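Local coordinates for assembly chaperone of ribosomal protein L4 (Acl4) (Chaetomium thermophilum, PDB 5TQB) that probably chaperones newly made ribosomal protein L4, holding part of it on a superhelical scaffold of TPR-like helix pairs until its assembly into the large ribosomal subunit, at residues G98-V103 against T158-E163; W90-S95 against A104-G109; L260-W265 against L307-A312. One frame throughout, in Å; residues are numbered along the deposited sequence.

Contact 1: G98-V103 against T158-E163; sequences GGHDSV and TDLSWE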
loop_
_atom_site.group_PDB
_atom_site.type_symbol
_atom_site.label_atom_id
_atom_site.label_comp_id
_atom_site.label_asym_id
_atom_site.label_seq_id
_atom_site.Cartn_x
_atom_site.Cartn_y
_atom_site.Cartn_z
ATOM N N GLY B 98 23.143 -12.233 -1.432
ATOM C CA GLY B 98 22.523 -11.774 -0.205
ATOM C C GLY B 98 23.575 -11.615 0.870
ATOM O O GLY B 98 24.749 -11.417 0.565
ATOM N N GLY B 99 23.151 -11.703 2.125
ATOM C CA GLY B 99 24.076 -11.762 3.243
ATOM C C GLY B 99 25.039 -10.594 3.291
ATOM O O GLY B 99 24.623 -9.438 3.245
ATOM N N HIS B 100 26.329 -10.906 3.377
ATOM C CA HIS B 100 27.374 -9.888 3.477
ATOM C C HIS B 100 27.349 -8.933 2.288
ATOM O O HIS B 100 27.647 -7.748 2.430
ATOM C CB HIS B 100 28.756 -10.542 3.572
ATOM C CG HIS B 100 29.040 -11.171 4.901
ATOM N ND1 HIS B 100 28.975 -10.470 6.085
ATOM C CD2 HIS B 100 29.408 -12.432 5.230
ATOM C CE1 HIS B 100 29.280 -11.275 7.088
ATOM N NE2 HIS B 100 29.546 -12.471 6.595
ATOM N N ASP B 101 26.991 -9.459 1.121
ATOM C CA ASP B 101 26.949 -8.661 -0.099
ATOM C C ASP B 101 25.847 -7.604 -0.031
ATOM O O ASP B 101 26.027 -6.476 -0.500
ATOM C CB ASP B 101 26.743 -9.562 -1.318
ATOM C CG ASP B 101 26.909 -8.815 -2.630
ATOM O OD1 ASP B 101 28.062 -8.512 -3.003
ATOM O OD2 ASP B 101 25.889 -8.540 -3.295
ATOM N N SER B 102 24.709 -7.969 0.558
ATOM C CA SER B 102 23.600 -7.035 0.722
ATOM C C SER B 102 23.934 -5.962 1.747
ATOM O O SER B 102 23.675 -4.782 1.522
ATOM C CB SER B 102 22.334 -7.769 1.155
ATOM O OG SER B 102 21.861 -8.608 0.124
ATOM N N VAL B 103 24.496 -6.384 2.877
ATOM C CA VAL B 103 24.890 -5.456 3.931
ATOM C C VAL B 103 25.921 -4.447 3.417
ATOM O O VAL B 103 25.869 -3.265 3.761
ATOM C CB VAL B 103 25.482 -6.201 5.134
ATOM C CG1 VAL B 103 25.991 -5.213 6.178
ATOM C CG2 VAL B 103 24.441 -7.122 5.745
ATOM N N THR B 158 18.081 -13.200 9.090
ATOM C CA THR B 158 17.876 -14.236 8.087
ATOM C C THR B 158 19.222 -14.739 7.552
ATOM O O THR B 158 19.821 -15.644 8.139
ATOM C CB THR B 158 16.967 -13.760 6.934
ATOM O OG1 THR B 158 17.450 -12.518 6.392
ATOM C CG2 THR B 158 15.526 -13.584 7.434
ATOM N N ASP B 159 19.697 -14.141 6.458
ATOM C CA ASP B 159 20.910 -14.603 5.771
ATOM C C ASP B 159 22.116 -14.799 6.707
ATOM O O ASP B 159 22.830 -15.800 6.612
ATOM C CB ASP B 159 21.306 -13.613 4.673
ATOM C CG ASP B 159 20.202 -13.380 3.643
ATOM O OD1 ASP B 159 20.448 -12.600 2.694
ATOM O OD2 ASP B 159 19.101 -13.967 3.769
ATOM N N LEU B 160 22.338 -13.835 7.597
ATOM C CA LEU B 160 23.520 -13.826 8.456
ATOM C C LEU B 160 23.172 -14.118 9.918
ATOM O O LEU B 160 23.905 -13.727 10.829
ATOM C CB LEU B 160 24.243 -12.477 8.351
ATOM C CG LEU B 160 24.689 -12.049 6.948
ATOM C CD1 LEU B 160 25.337 -10.675 6.994
ATOM C CD2 LEU B 160 25.641 -13.069 6.332
ATOM N N SER B 161 22.062 -14.815 10.133
ATOM C CA SER B 161 21.630 -15.176 11.484
ATOM C C SER B 161 22.598 -16.123 12.202
ATOM O O SER B 161 22.494 -16.302 13.415
ATOM C CB SER B 161 20.218 -15.778 11.457
ATOM O OG SER B 161 20.150 -16.918 10.617
ATOM N N TRP B 162 23.537 -16.716 11.466
ATOM C CA TRP B 162 24.540 -17.600 12.068
ATOM C C TRP B 162 25.745 -16.826 12.593
ATOM O O TRP B 162 26.660 -17.415 13.165
ATOM C CB TRP B 162 25.033 -18.638 11.061
ATOM C CG TRP B 162 24.041 -19.695 10.737
ATOM C CD1 TRP B 162 23.854 -20.873 11.397
ATOM C CD2 TRP B 162 23.098 -19.682 9.661
ATOM N NE1 TRP B 162 22.849 -21.596 10.801
ATOM C CE2 TRP B 162 22.368 -20.887 9.732
ATOM C CE3 TRP B 162 22.798 -18.768 8.643
ATOM C CZ2 TRP B 162 21.356 -21.202 8.825
ATOM C CZ3 TRP B 162 21.794 -19.082 7.745
ATOM C CH2 TRP B 162 21.084 -20.290 7.842
ATOM N N GLU B 163 25.755 -15.516 12.386
ATOM C CA GLU B 163 26.842 -14.679 12.881
ATOM C C GLU B 163 26.734 -14.535 14.396
ATOM O O GLU B 163 25.641 -14.366 14.937
ATOM C CB GLU B 163 26.810 -13.300 12.216
ATOM C CG GLU B 163 27.057 -13.318 10.710
ATOM C CD GLU B 163 28.518 -13.534 10.346
ATOM O OE1 GLU B 163 28.795 -14.356 9.445
ATOM O OE2 GLU B 163 29.388 -12.869 10.948
#

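Contact 2: W90-S95 against A104-G109; sequences WLAQLS and AWFERG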
loop_
_atom_site.group_PDB
_atom_site.type_symbol
_atom_site.label_atom_id
_atom_site.label_comp_id
_atom_site.label_asym_id
_atom_site.label_seq_id
_atom_site.Cartn_x
_atom_site.Cartn_y
_atom_site.Cartn_z
ATOM N N TRP B 90 19.015 -0.666 -3.938
ATOM C CA TRP B 90 18.395 -1.651 -4.816
ATOM C C TRP B 90 19.322 -2.824 -5.096
ATOM O O TRP B 90 18.866 -3.959 -5.205
ATOM C CB TRP B 90 17.950 -1.019 -6.137
ATOM C CG TRP B 90 16.544 -0.511 -6.091
ATOM C CD1 TRP B 90 16.141 0.789 -6.143
ATOM C CD2 TRP B 90 15.353 -1.295 -5.961
ATOM N NE1 TRP B 90 14.773 0.865 -6.061
ATOM C CE2 TRP B 90 14.264 -0.401 -5.952
ATOM C CE3 TRP B 90 15.101 -2.667 -5.858
ATOM C CZ2 TRP B 90 12.945 -0.832 -5.840
ATOM C CZ3 TRP B 90 13.786 -3.094 -5.751
ATOM C CH2 TRP B 90 12.726 -2.179 -5.744
ATOM N N LEU B 91 20.616 -2.549 -5.233
ATOM C CA LEU B 91 21.598 -3.602 -5.483
ATOM C C LEU B 91 21.692 -4.546 -4.292
ATOM O O LEU B 91 21.962 -5.739 -4.458
ATOM C CB LEU B 91 22.968 -3.003 -5.781
ATOM C CG LEU B 91 23.154 -2.466 -7.201
ATOM C CD1 LEU B 91 24.381 -1.582 -7.269
ATOM C CD2 LEU B 91 23.267 -3.614 -8.197
ATOM N N ALA B 92 21.459 -4.002 -3.100
ATOM C CA ALA B 92 21.464 -4.781 -1.867
ATOM C C ALA B 92 20.310 -5.782 -1.851
ATOM O O ALA B 92 20.493 -6.940 -1.480
ATOM C CB ALA B 92 21.377 -3.855 -0.660
ATOM N N GLN B 93 19.125 -5.334 -2.261
ATOM C CA GLN B 93 17.949 -6.197 -2.282
ATOM C C GLN B 93 17.999 -7.193 -3.428
ATOM O O GLN B 93 17.522 -8.326 -3.308
ATOM C CB GLN B 93 16.673 -5.371 -2.399
ATOM C CG GLN B 93 16.251 -4.726 -1.099
ATOM C CD GLN B 93 14.930 -3.975 -1.192
ATOM O OE1 GLN B 93 14.561 -3.258 -0.262
ATOM N NE2 GLN B 93 14.212 -4.134 -2.305
ATOM N N LEU B 94 18.583 -6.762 -4.539
ATOM C CA LEU B 94 18.652 -7.583 -5.743
ATOM C C LEU B 94 19.847 -8.532 -5.728
ATOM O O LEU B 94 20.004 -9.351 -6.632
ATOM C CB LEU B 94 18.706 -6.685 -6.987
ATOM C CG LEU B 94 17.345 -6.246 -7.542
ATOM C CD1 LEU B 94 16.382 -5.822 -6.438
ATOM C CD2 LEU B 94 17.496 -5.130 -8.578
ATOM N N SER B 95 20.679 -8.425 -4.697
ATOM C CA SER B 95 21.876 -9.253 -4.585
ATOM C C SER B 95 21.530 -10.731 -4.611
ATOM O O SER B 95 20.639 -11.182 -3.895
ATOM C CB SER B 95 22.624 -8.937 -3.294
ATOM O OG SER B 95 23.700 -9.843 -3.112
ATOM N N ALA B 104 26.858 -4.928 2.606
ATOM C CA ALA B 104 27.884 -4.072 2.024
ATOM C C ALA B 104 27.241 -2.983 1.167
ATOM O O ALA B 104 27.580 -1.808 1.291
ATOM C CB ALA B 104 28.859 -4.900 1.196
ATOM N N TRP B 105 26.307 -3.374 0.305
ATOM C CA TRP B 105 25.590 -2.410 -0.524
ATOM C C TRP B 105 24.763 -1.440 0.323
ATOM O O TRP B 105 24.739 -0.234 0.061
ATOM C CB TRP B 105 24.684 -3.128 -1.527
ATOM C CG TRP B 105 25.404 -3.691 -2.716
ATOM C CD1 TRP B 105 25.447 -4.997 -3.104
ATOM C CD2 TRP B 105 26.181 -2.961 -3.675
ATOM N NE1 TRP B 105 26.201 -5.127 -4.244
ATOM C CE2 TRP B 105 26.666 -3.893 -4.614
ATOM C CE3 TRP B 105 26.514 -1.610 -3.829
ATOM C CZ2 TRP B 105 27.465 -3.519 -5.694
ATOM C CZ3 TRP B 105 27.311 -1.241 -4.900
ATOM C CH2 TRP B 105 27.776 -2.192 -5.820
ATOM N N PHE B 106 24.090 -1.971 1.341
ATOM C CA PHE B 106 23.262 -1.158 2.223
ATOM C C PHE B 106 24.119 -0.133 2.954
ATOM O O PHE B 106 23.714 1.019 3.127
ATOM C CB PHE B 106 22.541 -2.039 3.252
ATOM C CG PHE B 106 21.276 -2.687 2.743
ATOM C CD1 PHE B 106 20.992 -4.015 3.047
ATOM C CD2 PHE B 106 20.352 -1.970 2.002
ATOM C CE1 PHE B 106 19.825 -4.618 2.599
ATOM C CE2 PHE B 106 19.187 -2.566 1.550
ATOM C CZ PHE B 106 18.923 -3.891 1.850
ATOM N N GLU B 107 25.300 -0.562 3.390
ATOM C CA GLU B 107 26.207 0.310 4.125
ATOM C C GLU B 107 26.673 1.461 3.246
ATOM O O GLU B 107 26.727 2.605 3.689
ATOM C CB GLU B 107 27.413 -0.474 4.653
ATOM C CG GLU B 107 27.145 -1.210 5.959
ATOM C CD GLU B 107 28.350 -1.997 6.457
ATOM O OE1 GLU B 107 29.389 -2.019 5.761
ATOM O OE2 GLU B 107 28.256 -2.597 7.550
ATOM N N ARG B 108 27.002 1.153 1.997
ATOM C CA ARG B 108 27.381 2.182 1.038
ATOM C C ARG B 108 26.247 3.183 0.860
ATOM O O ARG B 108 26.482 4.386 0.731
ATOM C CB ARG B 108 27.729 1.557 -0.310
ATOM C CG ARG B 108 29.076 0.850 -0.324
ATOM C CD ARG B 108 29.955 1.313 -1.468
ATOM N NE ARG B 108 29.978 0.370 -2.582
ATOM C CZ ARG B 108 30.286 0.699 -3.834
ATOM N NH1 ARG B 108 30.573 1.957 -4.150
ATOM N NH2 ARG B 108 30.293 -0.230 -4.779
ATOM N N GLY B 109 25.016 2.679 0.865
ATOM C CA GLY B 109 23.846 3.521 0.709
ATOM C C GLY B 109 23.615 4.389 1.928
ATOM O O GLY B 109 23.269 5.569 1.813
#

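Contact 3: L260-W265 against L307-A312; sequences LSVEVW and LKVFEA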
loop_
_atom_site.group_PDB
_atom_site.type_symbol
_atom_site.label_atom_id
_atom_site.label_comp_id
_atom_site.label_asym_id
_atom_site.label_seq_id
_atom_site.Cartn_x
_atom_site.Cartn_y
_atom_site.Cartn_z
ATOM N N LEU B 260 -6.570 -9.040 -4.560
ATOM C CA LEU B 260 -5.932 -10.144 -5.276
ATOM C C LEU B 260 -4.634 -10.580 -4.584
ATOM O O LEU B 260 -3.793 -11.262 -5.178
ATOM C CB LEU B 260 -5.676 -9.761 -6.732
ATOM C CG LEU B 260 -6.961 -9.539 -7.545
ATOM C CD1 LEU B 260 -6.659 -8.935 -8.913
ATOM C CD2 LEU B 260 -7.739 -10.838 -7.704
ATOM N N SER B 261 -4.490 -10.194 -3.320
ATOM C CA SER B 261 -3.311 -10.541 -2.538
ATOM C C SER B 261 -3.522 -11.852 -1.787
ATOM O O SER B 261 -4.153 -11.879 -0.729
ATOM C CB SER B 261 -2.990 -9.429 -1.545
ATOM O OG SER B 261 -1.847 -9.759 -0.784
ATOM N N VAL B 262 -2.981 -12.929 -2.343
ATOM C CA VAL B 262 -3.144 -14.255 -1.775
ATOM C C VAL B 262 -2.679 -14.287 -0.330
ATOM O O VAL B 262 -3.388 -14.779 0.552
ATOM C CB VAL B 262 -2.345 -15.302 -2.574
ATOM C CG1 VAL B 262 -2.451 -16.696 -1.918
ATOM C CG2 VAL B 262 -2.838 -15.355 -4.006
ATOM N N GLU B 263 -1.487 -13.748 -0.100
ATOM C CA GLU B 263 -0.840 -13.836 1.199
ATOM C C GLU B 263 -1.615 -13.072 2.266
ATOM O O GLU B 263 -1.576 -13.432 3.445
ATOM C CB GLU B 263 0.597 -13.324 1.103
ATOM C CG GLU B 263 1.431 -13.593 2.345
ATOM C CD GLU B 263 2.923 -13.671 2.054
ATOM O OE1 GLU B 263 3.719 -13.562 3.008
ATOM O OE2 GLU B 263 3.302 -13.856 0.875
ATOM N N VAL B 264 -2.334 -12.031 1.859
ATOM C CA VAL B 264 -3.120 -11.256 2.814
ATOM C C VAL B 264 -4.434 -11.956 3.164
ATOM O O VAL B 264 -4.893 -11.868 4.303
ATOM C CB VAL B 264 -3.367 -9.826 2.318
ATOM C CG1 VAL B 264 -4.331 -9.079 3.242
ATOM C CG2 VAL B 264 -2.044 -9.083 2.244
ATOM N N TRP B 265 -5.040 -12.649 2.202
ATOM C CA TRP B 265 -6.237 -13.426 2.500
ATOM C C TRP B 265 -5.875 -14.518 3.506
ATOM O O TRP B 265 -6.617 -14.785 4.445
ATOM C CB TRP B 265 -6.842 -14.043 1.237
ATOM C CG TRP B 265 -7.679 -13.093 0.423
ATOM C CD1 TRP B 265 -7.396 -12.608 -0.821
ATOM C CD2 TRP B 265 -8.938 -12.521 0.799
ATOM N NE1 TRP B 265 -8.399 -11.769 -1.242
ATOM C CE2 TRP B 265 -9.357 -11.697 -0.267
ATOM C CE3 TRP B 265 -9.750 -12.623 1.932
ATOM C CZ2 TRP B 265 -10.554 -10.977 -0.231
ATOM C CZ3 TRP B 265 -10.937 -11.909 1.966
ATOM C CH2 TRP B 265 -11.330 -11.099 0.890
ATOM N N LEU B 307 -7.798 -19.447 -1.353
ATOM C CA LEU B 307 -7.602 -20.519 -2.327
ATOM C C LEU B 307 -8.211 -20.162 -3.676
ATOM O O LEU B 307 -7.713 -20.574 -4.721
ATOM C CB LEU B 307 -8.213 -21.840 -1.841
ATOM C CG LEU B 307 -7.425 -22.763 -0.898
ATOM C CD1 LEU B 307 -5.948 -22.871 -1.280
ATOM C CD2 LEU B 307 -7.565 -22.308 0.537
ATOM N N LYS B 308 -9.305 -19.412 -3.651
ATOM C CA LYS B 308 -9.959 -18.999 -4.878
ATOM C C LYS B 308 -8.999 -18.123 -5.687
ATOM O O LYS B 308 -8.676 -18.440 -6.831
ATOM C CB LYS B 308 -11.245 -18.247 -4.553
ATOM C CG LYS B 308 -12.057 -17.848 -5.771
ATOM C CD LYS B 308 -13.325 -17.119 -5.366
ATOM C CE LYS B 308 -14.199 -16.815 -6.565
ATOM N NZ LYS B 308 -15.444 -16.114 -6.159
ATOM N N VAL B 309 -8.528 -17.039 -5.073
ATOM C CA VAL B 309 -7.559 -16.138 -5.704
ATOM C C VAL B 309 -6.251 -16.865 -6.010
ATOM O O VAL B 309 -5.559 -16.527 -6.969
ATOM C CB VAL B 309 -7.255 -14.928 -4.793
ATOM C CG1 VAL B 309 -6.193 -14.026 -5.404
ATOM C CG2 VAL B 309 -8.526 -14.132 -4.519
ATOM N N PHE B 310 -5.917 -17.858 -5.184
ATOM C CA PHE B 310 -4.726 -18.678 -5.382
ATOM C C PHE B 310 -4.779 -19.343 -6.761
ATOM O O PHE B 310 -3.826 -19.257 -7.540
ATOM C CB PHE B 310 -4.650 -19.740 -4.275
ATOM C CG PHE B 310 -3.352 -20.490 -4.220
ATOM C CD1 PHE B 310 -3.023 -21.416 -5.196
ATOM C CD2 PHE B 310 -2.481 -20.297 -3.163
ATOM C CE1 PHE B 310 -1.836 -22.115 -5.132
ATOM C CE2 PHE B 310 -1.293 -20.991 -3.091
ATOM C CZ PHE B 310 -0.968 -21.905 -4.076
ATOM N N GLU B 311 -5.899 -20.004 -7.052
ATOM C CA GLU B 311 -6.124 -20.641 -8.350
ATOM C C GLU B 311 -6.112 -19.630 -9.500
ATOM O O GLU B 311 -5.424 -19.823 -10.502
ATOM C CB GLU B 311 -7.476 -21.362 -8.358
ATOM C CG GLU B 311 -7.619 -22.479 -7.335
ATOM C CD GLU B 311 -9.078 -22.822 -7.044
ATOM O OE1 GLU B 311 -9.952 -22.492 -7.881
ATOM O OE2 GLU B 311 -9.349 -23.415 -5.976
ATOM N N ALA B 312 -6.891 -18.562 -9.350
ATOM C CA ALA B 312 -7.052 -17.558 -10.398
ATOM C C ALA B 312 -5.728 -16.907 -10.785
ATOM O O ALA B 312 -5.490 -16.631 -11.957
ATOM C CB ALA B 312 -8.048 -16.493 -9.955
#

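Contact 1: G98-V103 against T158-E163
L160 packs on G99 and H100 where the loop between helices 131-156 and 166-180 meets the capped start of helix 100-125, in an all-helical, probably TPR-like chain. The loop holds two linked type I turns (T158 to S161 and L160 to E163); G99 is the N-cap and H100 opens the first helical turn. L160 CD2 lies over the centre of the H100 imidazole, 3.9 Å from the ring centroid and 8° off the normal, a CH-pi contact over the face; the same methyl comes to 3.7 Å from G99 CA. L160 CD1 also touches the ring, 3.8 Å from H100 ND1, and goes on to V103 CG2, 3.9 Å away. V103 in turn rests on V152, V155 and Y156 of helix 131-156. H100 CG stands beside its own backbone N (chi1 -74°), which swings the ring back toward the turns. There the exposed ring also nears E163, whose carboxylate plane is turned 80° from it. Within the 158-163 loop, T158 O accepts from both the OG and the backbone N of S161. The D159 carboxylate is shared, since OD1 also makes a salt bridge to a basic side chain of another protein chain, and OD2 bonds to that chain's backbone. From G99 N to D159 OD1 the hydrogen bond measures 2.9 Å and uses the anti lone pair of the carboxylate oxygen.

Contact 2: W90-S95 against A104-G109
A92 and F106 meet at the tightest point between helix 86-94 and the early part of helix 100-125. The methyl CB of A92 sits over the centre of the F106 ring, 3.3 Å from the centroid and 9° off the normal, so that it is nearly equidistant from all six ring carbons. The same methyl also touches W105 CB at 3.5 Å and so fits between the root of one aromatic side chain and the face of the next. With so small a residue at the crossing, the backbones close up: the CA atoms of A92 and W105 are 4.9 Å apart, and the short helix axes approach to 8.0 Å, antiparallel at 167°. F106 does not start out pointed at its partner; its CG lies beside the backbone N (chi1 -82°), and this brings the ring across under A92.

L91 covers a face of the W105 indole with two atoms. CB lies above the middle of the bicyclic system, while CD1 is 3.8 Å from the centroid of the six-membered ring in a CH-pi contact. The solvent side is looser: W105 is partly exposed, and the exposed A104 and E107 do not meet the partner helix. Q93 and F106 instead border another protein chain. The aliphatic CG of Q93 only grazes the F106 ring, 4.1 Å from CZ, before its amide turns to the backbone of that chain, and F106 packs on one of its aromatic side chains. F106 is further backed by A151, V152 and V155 of helix 131-156. No hydrogen bond joins the two segments. Two consecutive antiparallel helices packed closely through an alanine form a helical hairpin, consistent with a TPR-like helical-repeat fold.

Contact 3: L260-W265 against L307-A312
W265 NE1 gives its hydrogen to D259 O and lies 4.0 Å from V309 CG2, where the start of helix 262-281 packs on helix 291-313. The bond to D259 ties the indole to the loop before its helix and limits its rotation, while W302 meets the same ring edge-to-face. S261 is the N-cap of helix 262-281: its O accepts the backbone N-H of W265 and, more weakly, that of V264, and its OG bonds to an aromatic side chain of another protein chain.

V309 is the central side chain, with the most surface buried here. Its CG1, anti to the backbone N (chi1 177°), touches L260 O at 3.7 Å and V262 CG2 at 3.9 Å. CG2 turns to the pyrrole side of the W265 indole, and the two side chains cross at about a right angle.

The V262 and V309 side chains run antiparallel alongside one another. The second methyl of V262, CG1, comes to 3.8 Å from F310 CD2, near one corner of the phenyl ring. L260, partly exposed, approaches less closely, its CD2 4.2 Å from V309 CG1. Beyond V262 lie Y315 and L320, so the valine is also covered by the loop after helix 291-313 and by helix 318-333. No hydrogen bond crosses the segments; the side-chain contacts are mostly apolar. The start of one helix packed by branched and aromatic side chains against the far part of the next, with the following helix closing over V262 and L307, is consistent with stacked antiparallel helix pairs of a TPR-like superhelix.

Contacts 1 and 2 form one continuous region, their centres 12 Å apart and both built on helix 100-125. Two probable hydrogen bonds join the start of that helix to the end of the 90-95 segment: D101 OD2 to S95 OG at 2.6 Å and S102 OG to A92 O at 2.7 Å. The centre of contact 3 is about 31 Å from the centres of both, and its nearest atoms are about 13 Å from contact 1 and about 15 Å from contact 2. A bound 1,2-ethanediol, probably from the crystallisation liquor, lies about 4 Å from the W265 side chain in contact 3. All three contacts are within reach of another protein chain, presumably the L4 client, consistent with an extended binding surface.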